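Local coordinates for protein short chain dehydrogenase (Mycobacterium smegmatis, PDB 3UCX) that probably acts as an oxidoreductase of the short-chain dehydrogenase family, built on a Rossmann fold of the kind that binds a nicotinamide cofactor, at residues G7-K12 with Q34-V39; G59-S64 with K84-V89; G24-R29 with T231-A236; N144-V149 with M162-L167. All blocks are in the same frame, centred on the assembly; numbering follows the deposited sequence.

Interaction 1 (G7-K12 with Q34-V39); sequences GLLTDK and QGADLV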
loop_
_atom_site.group_PDB
_atom_site.type_symbol
_atom_site.label_atom_id
_atom_site.label_comp_id
_atom_site.label_asym_id
_atom_site.label_seq_id
_atom_site.Cartn_x
_atom_site.Cartn_y
_atom_site.Cartn_z
ATOM N N GLY A 7 11.566 30.080 -12.630
ATOM C CA GLY A 7 12.394 30.226 -11.388
ATOM C C GLY A 7 11.883 29.447 -10.175
ATOM O O GLY A 7 11.532 30.044 -9.160
ATOM N N LEU A 8 11.867 28.121 -10.259
ATOM C CA LEU A 8 11.377 27.277 -9.140
ATOM C C LEU A 8 12.218 27.403 -7.861
ATOM O O LEU A 8 11.693 27.219 -6.764
ATOM C CB LEU A 8 11.336 25.796 -9.517
ATOM C CG LEU A 8 10.064 25.188 -10.107
ATOM C CD1 LEU A 8 10.290 23.716 -10.448
ATOM C CD2 LEU A 8 8.902 25.358 -9.143
ATOM N N LEU A 9 13.510 27.702 -8.003
ATOM C CA LEU A 9 14.455 27.637 -6.880
ATOM C C LEU A 9 15.284 28.900 -6.748
ATOM O O LEU A 9 16.413 28.875 -6.249
ATOM C CB LEU A 9 15.368 26.415 -7.038
ATOM C CG LEU A 9 14.702 25.038 -7.100
ATOM C CD1 LEU A 9 15.753 23.989 -7.424
ATOM C CD2 LEU A 9 13.992 24.684 -5.780
ATOM N N THR A 10 14.704 30.021 -7.177
ATOM C CA THR A 10 15.398 31.291 -7.198
ATOM C C THR A 10 15.961 31.640 -5.825
ATOM O O THR A 10 15.231 31.633 -4.838
ATOM C CB THR A 10 14.469 32.439 -7.632
ATOM O OG1 THR A 10 14.030 32.211 -8.983
ATOM C CG2 THR A 10 15.209 33.749 -7.538
ATOM N N ASP A 11 17.266 31.908 -5.813
ATOM C CA ASP A 11 18.059 32.254 -4.641
ATOM C C ASP A 11 18.033 31.233 -3.486
ATOM O O ASP A 11 18.301 31.577 -2.346
ATOM C CB ASP A 11 17.730 33.669 -4.144
ATOM C CG ASP A 11 18.212 34.749 -5.097
ATOM O OD1 ASP A 11 19.124 34.509 -5.932
ATOM O OD2 ASP A 11 17.668 35.857 -4.999
ATOM N N LYS A 12 17.748 29.982 -3.808
ATOM C CA LYS A 12 17.840 28.895 -2.846
ATOM C C LYS A 12 19.194 28.230 -2.962
ATOM O O LYS A 12 19.808 28.264 -4.013
ATOM C CB LYS A 12 16.725 27.891 -3.101
ATOM C CG LYS A 12 15.360 28.536 -2.944
ATOM C CD LYS A 12 14.273 27.600 -2.472
ATOM C CE LYS A 12 13.127 28.409 -1.868
ATOM N NZ LYS A 12 11.815 27.783 -2.148
ATOM N N GLN A 34 16.947 26.766 -12.678
ATOM C CA GLN A 34 15.817 27.269 -11.905
ATOM C C GLN A 34 16.205 28.276 -10.812
ATOM O O GLN A 34 15.375 28.644 -9.968
ATOM C CB GLN A 34 15.041 26.083 -11.309
ATOM C CG GLN A 34 14.418 25.197 -12.373
ATOM C CD GLN A 34 13.435 25.957 -13.218
ATOM O OE1 GLN A 34 12.639 26.722 -12.687
ATOM N NE2 GLN A 34 13.520 25.797 -14.548
ATOM N N GLY A 35 17.458 28.720 -10.824
ATOM C CA GLY A 35 17.902 29.839 -9.997
ATOM C C GLY A 35 18.636 29.478 -8.720
ATOM O O GLY A 35 18.960 30.374 -7.931
ATOM N N ALA A 36 18.903 28.185 -8.500
ATOM C CA ALA A 36 19.588 27.735 -7.276
ATOM C C ALA A 36 21.101 27.855 -7.401
ATOM O O ALA A 36 21.653 27.756 -8.501
ATOM C CB ALA A 36 19.204 26.280 -6.930
ATOM N N ASP A 37 21.767 28.098 -6.269
ATOM C CA ASP A 37 23.188 27.841 -6.142
ATOM C C ASP A 37 23.374 26.484 -5.519
ATOM O O ASP A 37 22.545 26.059 -4.727
ATOM C CB ASP A 37 23.859 28.894 -5.271
ATOM C CG ASP A 37 23.863 30.254 -5.924
ATOM O OD1 ASP A 37 24.212 30.352 -7.119
ATOM O OD2 ASP A 37 23.489 31.221 -5.245
ATOM N N LEU A 38 24.481 25.827 -5.853
ATOM C CA LEU A 38 24.668 24.423 -5.531
ATOM C C LEU A 38 25.818 24.160 -4.589
ATOM O O LEU A 38 26.844 24.829 -4.634
ATOM C CB LEU A 38 24.937 23.625 -6.817
ATOM C CG LEU A 38 23.757 23.192 -7.688
ATOM C CD1 LEU A 38 22.989 22.058 -7.025
ATOM C CD2 LEU A 38 22.846 24.355 -8.028
ATOM N N VAL A 39 25.638 23.125 -3.780
ATOM C CA VAL A 39 26.716 22.395 -3.139
ATOM C C VAL A 39 26.711 21.001 -3.736
ATOM O O VAL A 39 25.680 20.320 -3.718
ATOM C CB VAL A 39 26.516 22.287 -1.608
ATOM C CG1 VAL A 39 27.622 21.450 -0.993
ATOM C CG2 VAL A 39 26.445 23.686 -0.997
HETATM O O HOH W 1 21.610 31.969 -3.178
#

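Interaction 2 (G59-S64 with K84-V89); sequences GRRALS and KAYGRV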
loop_
_atom_site.group_PDB
_atom_site.type_symbol
_atom_site.label_atom_id
_atom_site.label_comp_id
_atom_site.label_asym_id
_atom_site.label_seq_id
_atom_site.Cartn_x
_atom_site.Cartn_y
_atom_site.Cartn_z
ATOM N N GLY A 59 25.323 30.795 -14.791
ATOM C CA GLY A 59 25.533 32.042 -14.078
ATOM C C GLY A 59 25.392 31.905 -12.575
ATOM O O GLY A 59 25.549 32.891 -11.846
ATOM N N ARG A 60 25.116 30.690 -12.097
ATOM C CA ARG A 60 24.987 30.437 -10.654
ATOM C C ARG A 60 26.307 29.949 -10.072
ATOM O O ARG A 60 27.289 29.787 -10.789
ATOM C CB ARG A 60 23.890 29.393 -10.391
ATOM C CG ARG A 60 22.526 29.747 -10.945
ATOM C CD ARG A 60 22.027 31.115 -10.539
ATOM N NE ARG A 60 22.035 31.359 -9.099
ATOM C CZ ARG A 60 21.344 32.334 -8.497
ATOM N NH1 ARG A 60 20.582 33.169 -9.204
ATOM N NH2 ARG A 60 21.405 32.478 -7.171
ATOM N N ARG A 61 26.332 29.690 -8.767
ATOM C CA ARG A 61 27.546 29.234 -8.116
ATOM C C ARG A 61 27.482 27.765 -7.742
ATOM O O ARG A 61 26.402 27.217 -7.458
ATOM C CB ARG A 61 27.830 30.087 -6.877
ATOM C CG ARG A 61 28.307 31.492 -7.230
ATOM C CD ARG A 61 28.360 32.359 -5.989
ATOM N NE ARG A 61 27.035 32.474 -5.370
ATOM C CZ ARG A 61 26.814 32.859 -4.116
ATOM N NH1 ARG A 61 27.821 33.189 -3.314
ATOM N NH2 ARG A 61 25.571 32.917 -3.660
ATOM N N ALA A 62 28.645 27.124 -7.757
ATOM C CA ALA A 62 28.756 25.734 -7.328
ATOM C C ALA A 62 29.931 25.577 -6.356
ATOM O O ALA A 62 31.049 25.977 -6.666
ATOM C CB ALA A 62 28.928 24.820 -8.535
ATOM N N LEU A 63 29.666 25.015 -5.176
ATOM C CA LEU A 63 30.713 24.610 -4.246
ATOM C C LEU A 63 30.876 23.100 -4.346
ATOM O O LEU A 63 29.914 22.349 -4.090
ATOM C CB LEU A 63 30.315 24.979 -2.814
ATOM C CG LEU A 63 31.289 24.647 -1.678
ATOM C CD1 LEU A 63 32.474 25.610 -1.710
ATOM C CD2 LEU A 63 30.559 24.713 -0.333
ATOM N N SER A 64 32.087 22.651 -4.679
ATOM C CA SER A 64 32.373 21.223 -4.807
ATOM C C SER A 64 33.141 20.774 -3.580
ATOM O O SER A 64 34.165 21.371 -3.248
ATOM C CB SER A 64 33.199 20.936 -6.068
ATOM O OG SER A 64 32.468 21.318 -7.219
ATOM N N LYS A 84 30.074 28.214 5.544
ATOM C CA LYS A 84 31.089 29.243 5.278
ATOM C C LYS A 84 30.852 29.911 3.898
ATOM O O LYS A 84 30.916 31.126 3.765
ATOM C CB LYS A 84 32.491 28.612 5.378
ATOM C CG LYS A 84 33.633 29.561 5.094
ATOM C CD LYS A 84 34.976 28.841 5.005
ATOM C CE LYS A 84 36.037 29.801 4.481
ATOM N NZ LYS A 84 37.337 29.146 4.137
ATOM N N ALA A 85 30.542 29.120 2.878
ATOM C CA ALA A 85 30.357 29.656 1.520
ATOM C C ALA A 85 29.019 30.363 1.331
ATOM O O ALA A 85 28.964 31.408 0.699
ATOM C CB ALA A 85 30.475 28.543 0.482
ATOM N N TYR A 86 27.927 29.765 1.818
ATOM C CA TYR A 86 26.597 30.276 1.499
ATOM C C TYR A 86 25.819 30.801 2.705
ATOM O O TYR A 86 24.933 31.632 2.549
ATOM C CB TYR A 86 25.768 29.193 0.829
ATOM C CG TYR A 86 26.203 28.779 -0.556
ATOM C CD1 TYR A 86 26.203 29.689 -1.612
ATOM C CD2 TYR A 86 26.551 27.456 -0.835
ATOM C CE1 TYR A 86 26.561 29.294 -2.894
ATOM C CE2 TYR A 86 26.923 27.062 -2.114
ATOM C CZ TYR A 86 26.922 27.988 -3.139
ATOM O OH TYR A 86 27.245 27.602 -4.427
ATOM N N GLY A 87 26.105 30.276 3.885
ATOM C CA GLY A 87 25.410 30.691 5.114
ATOM C C GLY A 87 23.984 30.194 5.254
ATOM O O GLY A 87 23.292 30.582 6.195
ATOM N N ARG A 88 23.537 29.337 4.324
ATOM C CA ARG A 88 22.198 28.778 4.365
ATOM C C ARG A 88 22.080 27.550 3.474
ATOM O O ARG A 88 22.857 27.379 2.542
ATOM C CB ARG A 88 21.172 29.791 3.882
ATOM C CG ARG A 88 21.269 30.163 2.401
ATOM C CD ARG A 88 20.429 31.403 2.148
ATOM N NE ARG A 88 19.144 31.163 2.806
ATOM C CZ ARG A 88 18.018 30.819 2.200
ATOM N NH1 ARG A 88 17.958 30.767 0.868
ATOM N NH2 ARG A 88 16.924 30.580 2.943
ATOM N N VAL A 89 21.066 26.742 3.760
ATOM C CA VAL A 89 20.676 25.595 2.917
ATOM C C VAL A 89 19.157 25.520 2.907
ATOM O O VAL A 89 18.523 25.467 3.964
ATOM C CB VAL A 89 21.239 24.260 3.451
ATOM C CG1 VAL A 89 20.712 23.074 2.630
ATOM C CG2 VAL A 89 22.757 24.271 3.447
HETATM O O HOH W 2 27.334 33.565 -0.569
#

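Interaction 3 (G24-R29 with T231-A236); sequences GTTLAR and TEDEVA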
loop_
_atom_site.group_PDB
_atom_site.type_symbol
_atom_site.label_atom_id
_atom_site.label_comp_id
_atom_site.label_asym_id
_atom_site.label_seq_id
_atom_site.Cartn_x
_atom_site.Cartn_y
_atom_site.Cartn_z
ATOM N N GLY A 24 22.418 12.772 -11.271
ATOM C CA GLY A 24 23.077 13.806 -10.468
ATOM C C GLY A 24 23.515 15.034 -11.244
ATOM O O GLY A 24 23.340 16.176 -10.803
ATOM N N THR A 25 24.116 14.806 -12.412
ATOM C CA THR A 25 24.576 15.891 -13.250
ATOM C C THR A 25 23.376 16.650 -13.833
ATOM O O THR A 25 23.332 17.885 -13.806
ATOM C CB THR A 25 25.519 15.364 -14.360
ATOM O OG1 THR A 25 26.675 14.756 -13.752
ATOM C CG2 THR A 25 25.975 16.493 -15.283
ATOM N N THR A 26 22.393 15.919 -14.344
ATOM C CA THR A 26 21.174 16.545 -14.841
ATOM C C THR A 26 20.495 17.387 -13.760
ATOM O O THR A 26 20.074 18.505 -14.009
ATOM C CB THR A 26 20.180 15.497 -15.366
ATOM O OG1 THR A 26 20.733 14.880 -16.529
ATOM C CG2 THR A 26 18.841 16.155 -15.741
ATOM N N LEU A 27 20.420 16.848 -12.555
ATOM C CA LEU A 27 19.779 17.544 -11.436
ATOM C C LEU A 27 20.464 18.866 -11.082
ATOM O O LEU A 27 19.798 19.897 -10.929
ATOM C CB LEU A 27 19.725 16.583 -10.229
ATOM C CG LEU A 27 18.749 16.814 -9.085
ATOM C CD1 LEU A 27 17.299 16.917 -9.544
ATOM C CD2 LEU A 27 18.937 15.665 -8.100
ATOM N N ALA A 28 21.786 18.846 -10.996
ATOM C CA ALA A 28 22.581 20.034 -10.678
ATOM C C ALA A 28 22.333 21.106 -11.721
ATOM O O ALA A 28 22.076 22.276 -11.395
ATOM C CB ALA A 28 24.065 19.674 -10.640
ATOM N N ARG A 29 22.389 20.702 -12.989
ATOM C CA ARG A 29 22.142 21.622 -14.075
ATOM C C ARG A 29 20.753 22.190 -13.967
ATOM O O ARG A 29 20.568 23.396 -14.038
ATOM C CB ARG A 29 22.364 20.921 -15.437
ATOM C CG ARG A 29 22.063 21.788 -16.660
ATOM C CD ARG A 29 22.154 21.038 -17.995
ATOM N NE ARG A 29 21.301 19.847 -18.097
ATOM C CZ ARG A 29 19.988 19.844 -18.354
ATOM N NH1 ARG A 29 19.322 20.979 -18.544
ATOM N NH2 ARG A 29 19.330 18.687 -18.430
ATOM N N THR A 231 13.096 9.845 -18.601
ATOM C CA THR A 231 14.401 10.434 -18.881
ATOM C C THR A 231 14.983 11.069 -17.625
ATOM O O THR A 231 14.261 11.298 -16.655
ATOM C CB THR A 231 14.301 11.539 -19.916
ATOM O OG1 THR A 231 13.546 12.633 -19.372
ATOM C CG2 THR A 231 13.656 11.019 -21.251
ATOM N N GLU A 232 16.282 11.353 -17.664
ATOM C CA GLU A 232 16.938 12.046 -16.567
ATOM C C GLU A 232 16.214 13.353 -16.274
ATOM O O GLU A 232 15.967 13.679 -15.100
ATOM C CB GLU A 232 18.414 12.285 -16.885
ATOM C CG GLU A 232 19.224 11.001 -16.896
ATOM C CD GLU A 232 20.698 11.223 -17.173
ATOM O OE1 GLU A 232 21.199 12.364 -16.975
ATOM O OE2 GLU A 232 21.361 10.234 -17.550
ATOM N N ASP A 233 15.851 14.094 -17.326
ATOM C CA ASP A 233 15.100 15.327 -17.109
ATOM C C ASP A 233 13.749 15.078 -16.424
ATOM O O ASP A 233 13.330 15.870 -15.596
ATOM C CB ASP A 233 14.903 16.135 -18.400
ATOM C CG ASP A 233 16.079 17.072 -18.691
ATOM O OD1 ASP A 233 16.602 17.760 -17.778
ATOM O OD2 ASP A 233 16.482 17.141 -19.859
ATOM N N GLU A 234 13.053 14.008 -16.785
ATOM C CA GLU A 234 11.719 13.769 -16.208
ATOM C C GLU A 234 11.817 13.433 -14.727
ATOM O O GLU A 234 10.961 13.830 -13.930
ATOM C CB GLU A 234 10.957 12.668 -16.984
ATOM C CG GLU A 234 10.394 13.188 -18.313
ATOM C CD GLU A 234 9.876 12.106 -19.260
ATOM O OE1 GLU A 234 10.389 10.976 -19.222
ATOM O OE2 GLU A 234 8.954 12.398 -20.039
ATOM N N VAL A 235 12.856 12.700 -14.353
ATOM C CA VAL A 235 13.040 12.357 -12.944
ATOM C C VAL A 235 13.486 13.620 -12.195
ATOM O O VAL A 235 12.975 13.932 -11.091
ATOM C CB VAL A 235 14.040 11.202 -12.763
ATOM C CG1 VAL A 235 14.299 10.931 -11.260
ATOM C CG2 VAL A 235 13.535 9.962 -13.504
ATOM N N ALA A 236 14.413 14.370 -12.794
ATOM C CA ALA A 236 14.827 15.654 -12.246
ATOM C C ALA A 236 13.658 16.618 -12.010
ATOM O O ALA A 236 13.601 17.321 -10.972
ATOM C CB ALA A 236 15.884 16.304 -13.147
#

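Interaction 4 (N144-V149 with M162-L167); sequences NVNSMV and MAKSAL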
loop_
_atom_site.group_PDB
_atom_site.type_symbol
_atom_site.label_atom_id
_atom_site.label_comp_id
_atom_site.label_asym_id
_atom_site.label_seq_id
_atom_site.Cartn_x
_atom_site.Cartn_y
_atom_site.Cartn_z
ATOM N N ASN A 144 14.833 12.555 -0.923
ATOM C CA ASN A 144 15.627 11.355 -1.022
ATOM C C ASN A 144 15.260 10.603 -2.292
ATOM O O ASN A 144 14.101 10.248 -2.479
ATOM C CB ASN A 144 15.433 10.475 0.206
ATOM C CG ASN A 144 16.010 11.094 1.456
ATOM O OD1 ASN A 144 16.942 11.876 1.375
ATOM N ND2 ASN A 144 15.434 10.766 2.615
ATOM N N VAL A 145 16.243 10.392 -3.163
ATOM C CA VAL A 145 16.036 9.615 -4.375
ATOM C C VAL A 145 16.061 8.157 -3.984
ATOM O O VAL A 145 17.079 7.632 -3.485
ATOM C CB VAL A 145 17.061 9.929 -5.463
ATOM C CG1 VAL A 145 16.800 9.069 -6.725
ATOM C CG2 VAL A 145 17.011 11.419 -5.794
ATOM N N ASN A 146 14.915 7.510 -4.162
ATOM C CA ASN A 146 14.762 6.107 -3.833
ATOM C C ASN A 146 14.700 5.294 -5.154
ATOM O O ASN A 146 15.475 5.569 -6.088
ATOM C CB ASN A 146 13.533 5.958 -2.915
ATOM C CG ASN A 146 13.552 4.684 -2.095
ATOM O OD1 ASN A 146 13.425 3.589 -2.665
ATOM N ND2 ASN A 146 13.690 4.804 -0.751
ATOM N N SER A 147 13.840 4.291 -5.244
ATOM C CA SER A 147 13.840 3.396 -6.401
ATOM C C SER A 147 12.541 2.626 -6.525
ATOM O O SER A 147 11.932 2.241 -5.534
ATOM C CB SER A 147 14.983 2.389 -6.312
ATOM O OG SER A 147 14.898 1.389 -7.340
ATOM N N MET A 148 12.137 2.402 -7.773
ATOM C CA MET A 148 11.022 1.501 -8.123
ATOM C C MET A 148 11.106 0.121 -7.502
ATOM O O MET A 148 10.102 -0.547 -7.361
ATOM C CB MET A 148 10.956 1.373 -9.655
ATOM C CG MET A 148 9.672 0.783 -10.192
ATOM S SD MET A 148 9.589 0.842 -12.000
ATOM C CE MET A 148 10.803 -0.430 -12.430
ATOM N N VAL A 149 12.310 -0.342 -7.186
ATOM C CA VAL A 149 12.521 -1.653 -6.589
ATOM C C VAL A 149 11.664 -1.871 -5.336
ATOM O O VAL A 149 11.337 -2.983 -4.997
ATOM C CB VAL A 149 14.004 -1.831 -6.199
ATOM C CG1 VAL A 149 14.330 -1.038 -4.937
ATOM C CG2 VAL A 149 14.340 -3.292 -6.015
ATOM N N MET A 162 16.050 -4.097 -0.058
ATOM C CA MET A 162 16.187 -4.026 1.404
ATOM C C MET A 162 16.686 -2.654 1.847
ATOM O O MET A 162 16.090 -2.028 2.728
ATOM C CB MET A 162 17.120 -5.100 1.948
ATOM C CG MET A 162 17.500 -4.908 3.435
ATOM S SD MET A 162 18.931 -5.906 3.893
ATOM C CE MET A 162 18.178 -7.519 3.720
ATOM N N ALA A 163 17.765 -2.189 1.231
ATOM C CA ALA A 163 18.369 -0.903 1.592
ATOM C C ALA A 163 17.431 0.248 1.253
ATOM O O ALA A 163 17.241 1.194 2.051
ATOM C CB ALA A 163 19.697 -0.739 0.870
ATOM N N LYS A 164 16.865 0.190 0.058
ATOM C CA LYS A 164 15.934 1.236 -0.365
ATOM C C LYS A 164 14.667 1.296 0.496
ATOM O O LYS A 164 14.137 2.386 0.753
ATOM C CB LYS A 164 15.616 1.094 -1.840
ATOM C CG LYS A 164 16.821 1.468 -2.727
ATOM C CD LYS A 164 16.982 2.976 -2.795
ATOM C CE LYS A 164 17.744 3.464 -4.011
ATOM N NZ LYS A 164 19.177 3.654 -3.706
ATOM N N SER A 165 14.190 0.138 0.925
ATOM C CA SER A 165 13.026 0.043 1.797
ATOM C C SER A 165 13.322 0.613 3.177
ATOM O O SER A 165 12.499 1.317 3.749
ATOM C CB SER A 165 12.565 -1.394 1.909
ATOM O OG SER A 165 12.057 -1.818 0.634
ATOM N N ALA A 166 14.491 0.309 3.707
ATOM C CA ALA A 166 14.915 0.887 4.979
ATOM C C ALA A 166 14.989 2.426 4.833
ATOM O O ALA A 166 14.541 3.172 5.721
ATOM C CB ALA A 166 16.270 0.307 5.425
ATOM N N LEU A 167 15.511 2.899 3.696
ATOM C CA LEU A 167 15.592 4.334 3.421
ATOM C C LEU A 167 14.209 4.983 3.350
ATOM O O LEU A 167 14.008 6.086 3.862
ATOM C CB LEU A 167 16.381 4.601 2.140
ATOM C CG LEU A 167 16.324 6.029 1.555
ATOM C CD1 LEU A 167 16.947 7.087 2.481
ATOM C CD2 LEU A 167 16.981 6.062 0.178
HETATM O O HOH W 3 19.160 5.845 -2.529
#

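Interaction 1 (G7-K12 with Q34-V39)
Q34 CG lies beside its own backbone nitrogen (chi1 -64°), and a bend at chi2 (-61°) turns the amide toward L8, where OE1 meets the backbone. L8 N donates to Q34 OE1 at 2.9 Å. The bond is nearly straight (174°), and the donor lies in the plane of the amide carbonyl. The side chains of L8 and Q34 run side by side in the same direction, with L8 CB 3.6 Å from Q34 OE1. Backbone bonds carry the pairing onward. L9 N donates to Q34 O at 2.9 Å. D11 N donates to G35 O at 3.1 Å. D37 N in turn donates to K12 O. G35 has positive phi and is the C-prime residue of a Schellman motif that ends helix 23-33. With no side chain in between, T10 CA comes within 4.0 Å of G35 CA. Among the side chains, L9 CB packs on A36 CB at 3.8 Å, and both residues also rest on C31 of the helix. A water joins D37 OD2 to D11 O, the second bond being weak. D37 OD2 also makes a salt bridge to R60, and K12 NZ makes one to D245. The pairing leads directly into the two neighbouring parallel strands 13-17 and 37-42. Together with helix 23-33 they form the first beta-alpha-beta unit of a Rossmann fold.

Interaction 2 (G59-S64 with K84-V89)
The ring edge of Y86 points into the flat face of the R61 guanidinium group. Y86 CE1 stands 3.7 Å above the guanidinium plane, over its centre, and the two planes are 85° apart. R61 NH2 lies near the plane of the ring, at its rim. The two side chains slide past each other in opposite directions. The end of the tyrosine passes the base of the arginine, with Y86 OH 3.5 Å from R61 CB. L63 adds the apolar contacts. Its CB lies 4.0 Å from Y86 CE2, and its CD2 touches A85 CB at 3.9 Å. A85 CB also sits above one face of the Y86 ring, offset toward the rim.

Next come the groups that hold these side chains in place. A bend at chi3 (-60°) swings the R61 guanidinium across the ring edge. A water in its plane accepts from R61 NH1 at 2.8 Å and donates to A85 O at 3.0 Å, so it links strand side to helix end. R61 NH2 forms a salt bridge to D37, and Y86 OH is hydrogen-bonded to L38 O. The ring itself leans on V13, D37 and V39. Strand 62-66 is an outer strand of the sheet within this chain, and the contact lies near the surface. G87, with positive phi, follows the end of helix 72-85. The contact thus joins the start of strand 62-66 to the end of the helix in the long beta-alpha-beta crossover to strand 91-94, the step that takes a Rossmann sheet to its second half.

Interaction 3 (G24-R29 with T231-A236)
T26 of helix 23-33 packs against E232, D233 and A236 at the start of helix 232-243. In this Rossmann fold the first helix follows the first strand, and the second precedes the last strand, 254-257. The short segments cross at -58°, with their axes 9.1 Å apart. The apolar contacts involve buried side chains. L27 CD1 meets A236 CB at 3.9 Å, and T26 CG2 reaches the same CB at 3.9 Å. L27 goes on to I239 and L240 further along the second helix.

One uncharged donor takes part. T26 OG1 donates to E232 OE1 at 2.6 Å and meets the lone pair that faces away from the other carboxylate oxygen. E232 is stretched out beyond CG, which carries its carboxylate to the T26 hydroxyl.

The helix start has its own cap. T231 and E234 form a capping box, in which E234 N donates to T231 OG1 at 3.0 Å. E234 OE2 is hydrogen-bonded to S248 of the second subunit.

The charged pair is R29 with D233. Their flat groups stand almost at right angles, 89° apart. D233 OD1 also pairs with R30, and R29 NH1 pairs with E33, so the bridge belongs to a small network. In the salt bridge, R29 NH2 approaches D233 OD1 on its syn side at 3.0 Å, tilted 19° from the carboxylate plane.

Interaction 4 (N144-V149 with M162-L167)
N146 and K164 make the tight part of this buried contact. N146 CG lies anti to its own backbone nitrogen (chi1 -159°), and the amide reaches the helix beside K164. N146 ND2 donates to K164 O at 2.9 Å with an angle of 166°, and that oxygen lies close to the amide plane. N146 OD1 takes a bond from S147 N at 2.7 Å, so both ends of the amide are gripped and its rotation is fixed. OD1 also presses on K164 CB at 3.4 Å, and L167 CD2 packs 3.6 Å from N146 ND2. The K164 chain bends at chi2 and runs back past N146, with its CE 3.8 Å from S147 CB. S147 OG accepts from V149 N at 3.1 Å, an ST turn.

The other side is looser and bridged by water. One water donates to V145 O at 2.9 Å and accepts from K164 NZ. The second distance is unusually short and should be read with caution.

Y160 and K164 have the spacing of the YxxxK motif of short-chain dehydrogenases, and S147 lies where the family serine is expected, consistent with an active-site location. Around the contact, N144 bonds to N94 and S171, and L167 leans on T120 of helix 110-130. M162 faces V121 of the third subunit. Strand 141-145 and helix 158-179 lead on to strand 184-190 in one beta-alpha-beta unit.

Overall arrangement
From the N terminus, interaction 1 closes first, bringing 34-39 back to 7-12 after strand 13-17 and helix 23-33. Interaction 2 follows in series, closing the loop from 59-64 to 84-89. The two touch: L38 bonds to both R61 and Y86, and strands 37-42 and 62-66 are neighbours in the sheet. Interaction 3 joins 24-29 to 231-236 and closes the longest loop. It crosses interaction 1 and holds interactions 2 and 4 nested inside it. Interaction 4 lies across the chain's centre from the first two, about 26 and 28 Å away between centres. The first two secure the sheet's start and outer strand, the third helices 23-33 and 232-243, the fourth strand 141-145 and helix 158-179.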